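Local coordinates for Ufm1-specific protease (Caenorhabditis elegans, PDB 5EJJ), which hydrolyses the peptide bond at the C-terminal glycine of the ubiquitin-like modifier UFM1 as a thiol protease, and is required to localise certain odorant receptors to olfactory cilia, at residues 126-131 with 242-247; 10-15 with 99-104. One frame throughout, in Å; residues are numbered along the deposited sequence.

Contact 1. Residues 126-131 with 242-247; sequences GASCVS and EVVFPA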
# COMPACT_ATOMS: atom_id res chain seq x y z
N GLY A 126 -6.00 12.44 -5.96
CA GLY A 126 -5.10 12.52 -7.10
C GLY A 126 -4.75 11.23 -7.82
O GLY A 126 -4.99 10.12 -7.34
N ALA A 127 -4.18 11.39 -9.00
CA ALA A 127 -3.66 10.25 -9.75
C ALA A 127 -2.14 10.15 -9.53
O ALA A 127 -1.52 11.09 -9.04
CB ALA A 127 -3.98 10.40 -11.23
N SER A 128 -1.56 9.00 -9.87
CA SER A 128 -0.11 8.85 -9.86
C SER A 128 0.46 8.86 -11.27
O SER A 128 0.15 7.96 -12.03
CB SER A 128 0.28 7.52 -9.21
OG SER A 128 0.12 7.57 -7.81
N CYS A 129 1.29 9.85 -11.61
CA CYS A 129 2.10 9.79 -12.84
C CYS A 129 3.35 8.98 -12.60
O CYS A 129 3.97 9.12 -11.56
CB CYS A 129 2.53 11.18 -13.25
SG CYS A 129 1.17 12.30 -13.45
N VAL A 130 3.76 8.17 -13.56
CA VAL A 130 4.94 7.33 -13.36
C VAL A 130 5.80 7.18 -14.63
O VAL A 130 5.29 7.22 -15.73
CB VAL A 130 4.52 5.96 -12.82
CG1 VAL A 130 3.59 5.31 -13.79
CG2 VAL A 130 5.70 5.07 -12.57
N SER A 131 7.11 7.02 -14.48
CA SER A 131 7.98 6.73 -15.61
C SER A 131 9.20 5.95 -15.14
O SER A 131 9.55 6.02 -13.97
CB SER A 131 8.40 8.02 -16.32
OG SER A 131 9.16 8.86 -15.47
N GLU A 242 11.26 3.08 -11.17
CA GLU A 242 10.07 3.93 -11.20
C GLU A 242 10.40 5.31 -10.69
O GLU A 242 11.24 5.47 -9.81
CB GLU A 242 9.01 3.39 -10.25
CG GLU A 242 8.41 2.04 -10.59
CD GLU A 242 7.25 1.64 -9.65
OE1 GLU A 242 7.32 1.91 -8.41
OE2 GLU A 242 6.24 1.05 -10.16
N VAL A 243 9.71 6.31 -11.22
CA VAL A 243 9.61 7.59 -10.53
C VAL A 243 8.15 8.03 -10.57
O VAL A 243 7.59 8.26 -11.65
CB VAL A 243 10.50 8.65 -11.15
CG1 VAL A 243 10.37 9.94 -10.41
CG2 VAL A 243 11.94 8.19 -11.12
N VAL A 244 7.53 8.14 -9.39
CA VAL A 244 6.10 8.39 -9.25
C VAL A 244 5.84 9.75 -8.64
O VAL A 244 6.42 10.09 -7.61
CB VAL A 244 5.46 7.38 -8.33
CG1 VAL A 244 3.99 7.54 -8.37
CG2 VAL A 244 5.84 5.98 -8.73
N PHE A 245 4.98 10.54 -9.28
CA PHE A 245 4.56 11.83 -8.72
C PHE A 245 3.06 12.07 -8.89
O PHE A 245 2.47 11.64 -9.88
CB PHE A 245 5.37 12.97 -9.31
CG PHE A 245 5.17 13.17 -10.79
CD1 PHE A 245 5.91 12.44 -11.71
CD2 PHE A 245 4.29 14.14 -11.27
CE1 PHE A 245 5.76 12.66 -13.08
CE2 PHE A 245 4.13 14.36 -12.64
CZ PHE A 245 4.87 13.61 -13.55
N PRO A 246 2.42 12.73 -7.91
CA PRO A 246 0.98 12.95 -7.94
C PRO A 246 0.48 13.94 -8.99
O PRO A 246 1.03 15.02 -9.15
CB PRO A 246 0.67 13.48 -6.54
CG PRO A 246 1.94 13.96 -6.05
CD PRO A 246 2.97 13.07 -6.59
N ALA A 247 -0.58 13.54 -9.70
CA ALA A 247 -1.38 14.40 -10.57
C ALA A 247 -2.67 14.78 -9.83
O ALA A 247 -3.57 13.94 -9.69
CB ALA A 247 -1.75 13.63 -11.81
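One face of the Phe-245 ring receives the CB of Cys-129 from the neighbouring strand, a CH-pi contact in which CB stands 3.5 Å from the ring centroid, somewhat offset toward the rim. SG of Cys-129 stands obliquely to the same ring, 4.2 Å from its centroid, and it also reaches the methyl of Ala-247, with SG 3.6 Å from CB. Phe-245 holds CG between its own backbone N and carbonyl carbon (chi1 64°), which swings the ring across the strand gap onto Cys-129; Ser-260 and Ala-263 of helix 253-280, which covers this face of the sheet, also touch the ring. With an alanine at Phe-245, Cys-129 would probably lose the ring face against CB and the aromatic neighbour of SG, leaving a gap beneath helix 253-280.

The strands pair antiparallel in a five-stranded mixed sheet: 242-247 belongs to its outermost strand, 235-247, while 126-131 also bonds to strand 199-205, Ser-128 and Val-130 both pairing with Ile-200. Cys-129 and Phe-245 form a hydrogen-bonded pair, with N of Cys-129 2.8 Å from O of Phe-245, and Ala-127 with Ala-247 and Ser-131 with Val-243 repeat this pattern. On the other face, CG2 of Val-130 meets CG2 of Val-244 at 3.9 Å, and CB of Ser-128 packs on CG1 of Val-244.

Polar side chains find partners beyond the pair: Ser-128 OG the carbonyl of Pro-195, the Glu-242 carboxylate the hydroxyls of Thr-292 and Ser-347. Cohesion across the strands therefore comes from six backbone hydrogen bonds and from apolar and sulfur-aromatic packing.

Contact 2. Residues 10-15 with 99-104; sequences AMFQNY and SRMLEN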
# COMPACT_ATOMS: atom_id res chain seq x y z
N ALA A 10 -4.70 9.61 12.90
CA ALA A 10 -3.59 9.06 12.13
C ALA A 10 -2.29 9.27 12.90
O ALA A 10 -1.51 8.33 13.10
CB ALA A 10 -3.55 9.70 10.79
N MET A 11 -2.09 10.51 13.37
CA MET A 11 -0.95 10.87 14.22
C MET A 11 -0.81 9.97 15.44
O MET A 11 0.25 9.40 15.64
CB MET A 11 -1.07 12.31 14.69
CG MET A 11 0.04 12.72 15.66
SD MET A 11 -0.06 14.45 16.23
CE MET A 11 -1.64 14.47 17.07
N PHE A 12 -1.88 9.86 16.25
CA PHE A 12 -1.90 9.00 17.44
C PHE A 12 -1.48 7.59 17.11
O PHE A 12 -0.67 6.97 17.80
CB PHE A 12 -3.30 8.95 18.06
CG PHE A 12 -3.77 10.26 18.59
CD1 PHE A 12 -2.88 11.17 19.15
CD2 PHE A 12 -5.11 10.60 18.51
CE1 PHE A 12 -3.30 12.39 19.63
CE2 PHE A 12 -5.54 11.82 18.99
CZ PHE A 12 -4.63 12.73 19.55
N GLN A 13 -2.05 7.06 16.03
CA GLN A 13 -1.71 5.73 15.58
C GLN A 13 -0.23 5.61 15.22
O GLN A 13 0.35 4.55 15.34
CB GLN A 13 -2.54 5.36 14.38
CG GLN A 13 -2.26 3.98 13.89
CD GLN A 13 -2.62 2.97 14.92
OE1 GLN A 13 -3.63 3.13 15.62
NE2 GLN A 13 -1.82 1.92 15.04
N ASN A 14 0.38 6.69 14.76
CA ASN A 14 1.78 6.60 14.42
C ASN A 14 2.61 6.48 15.68
O ASN A 14 3.50 5.63 15.75
CB ASN A 14 2.23 7.79 13.60
CG ASN A 14 2.08 7.57 12.10
OD1 ASN A 14 1.65 6.51 11.64
ND2 ASN A 14 2.42 8.60 11.34
N TYR A 15 2.31 7.31 16.68
CA TYR A 15 2.94 7.22 18.00
C TYR A 15 2.75 5.83 18.57
O TYR A 15 3.66 5.24 19.16
CB TYR A 15 2.32 8.20 18.97
CG TYR A 15 2.98 8.18 20.33
CD1 TYR A 15 2.55 7.30 21.31
CD2 TYR A 15 4.03 9.05 20.63
CE1 TYR A 15 3.14 7.28 22.56
CE2 TYR A 15 4.63 9.04 21.88
CZ TYR A 15 4.19 8.14 22.85
OH TYR A 15 4.78 8.11 24.11
N SER A 99 2.17 12.85 26.75
CA SER A 99 2.08 11.39 26.66
C SER A 99 0.68 10.92 27.07
O SER A 99 0.23 9.84 26.67
CB SER A 99 3.14 10.73 27.53
OG SER A 99 4.43 10.83 26.92
N ARG A 100 0.01 11.75 27.88
CA ARG A 100 -1.37 11.51 28.28
C ARG A 100 -2.18 11.51 27.00
O ARG A 100 -2.80 10.50 26.63
CB ARG A 100 -1.86 12.63 29.22
CG ARG A 100 -2.90 12.21 30.28
CD ARG A 100 -4.11 13.16 30.34
NE ARG A 100 -3.76 14.57 30.52
CZ ARG A 100 -4.63 15.58 30.68
NH1 ARG A 100 -5.95 15.34 30.70
NH2 ARG A 100 -4.20 16.84 30.84
N MET A 101 -2.14 12.66 26.32
CA MET A 101 -2.87 12.91 25.09
C MET A 101 -2.68 11.81 24.08
O MET A 101 -3.64 11.28 23.50
CB MET A 101 -2.38 14.24 24.52
CG MET A 101 -2.86 14.56 23.13
SD MET A 101 -1.69 15.71 22.38
CE MET A 101 -1.72 17.07 23.54
N LEU A 102 -1.41 11.45 23.88
CA LEU A 102 -1.04 10.44 22.90
C LEU A 102 -1.61 9.06 23.22
O LEU A 102 -2.22 8.41 22.37
CB LEU A 102 0.48 10.37 22.78
CG LEU A 102 1.15 11.10 21.61
CD1 LEU A 102 0.15 11.96 20.83
CD2 LEU A 102 2.33 11.93 22.07
N GLU A 103 -1.40 8.60 24.45
CA GLU A 103 -1.79 7.24 24.79
C GLU A 103 -3.31 7.12 24.94
O GLU A 103 -3.89 6.11 24.55
CB GLU A 103 -0.98 6.74 25.99
CG GLU A 103 0.52 6.61 25.64
CD GLU A 103 1.44 6.19 26.80
OE1 GLU A 103 0.93 5.94 27.92
OE2 GLU A 103 2.68 6.12 26.58
N ASN A 104 -3.95 8.17 25.42
CA ASN A 104 -5.42 8.20 25.50
C ASN A 104 -6.08 8.50 24.16
O ASN A 104 -7.27 8.21 23.98
CB ASN A 104 -5.88 9.25 26.51
CG ASN A 104 -5.46 8.92 27.93
OD1 ASN A 104 -5.42 7.74 28.32
ND2 ASN A 104 -5.14 9.95 28.71
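Leu-102 projects between Phe-12 and Tyr-15, joining helix 99-104 of the N-terminal MPN domain to helix 8-19, which packs against the same sheet. The two helical segments cross nearly at right angles, at 98° between their directions, with the axes 9.1 Å apart.

The aromatic contacts come first. Tyr-15 presents one ring face to the leucine: CG of Leu-102 lies 3.8 Å from the ring centroid, close to the normal, in a CH-pi contact, and CD2 of Leu-102 comes to 3.6 Å from CD2 of Tyr-15 on that face. The tyrosine's CG, opposite the backbone N (chi1 -178°), sets the ring so that this face lies against Leu-102. Phe-12 is met differently, for CD1 of Leu-102 approaches its ring at the edge, near its plane, 3.6 Å from CD1 of Phe-12. The two methyls of one leucine are thus shared between the two rings.

Other apolar packing is lighter. CG of Met-101 touches CE1 of Phe-12 at 4.1 Å, while Met-101 also rests on Phe-110 of helix 107-113. Ile-81 of strand 74-81 touches both Leu-102 and Tyr-15, and Phe-51 of strand 45-53 meets the tyrosine ring edge-to-face, so the helix pair is seated against the domain's sheet.

Polar groups gather at the far end of the tyrosine without bonding across the interface. Ser-99 OG is hydrogen-bonded to Asp-82, and Glu-103 makes a long, weak ion pair with Arg-19. The tyrosine ring and Glu-103 carboxylate planes are 48° apart. OE2 of Glu-103 lies 3.8 Å from OH of Tyr-15, with no hydrogen bond between them.

Overall arrangement
From the N terminus the chain first lays down helix 8-19, then builds strands 33-40, 45-53, 74-81 and 94-97 and enters helix 99-104, where contact 2 closes a loop of 83 residues, tying the two helices together beside the sheet of those four strands. Contact 1 opens only afterwards, at 126-131. Its loop of 110 residues, which includes the other three strands of the five-stranded sheet and an unmodelled stretch, ends when the outermost strand, 235-247, pairs with strand 127-139. The two loops are therefore in series, neither nested nor crossed. The centres of contact 1 and contact 2 lie about 31 Å apart; the nearest atoms of contact 1 and contact 2 are about 17 Å apart. Both lie away from the catalytic residues.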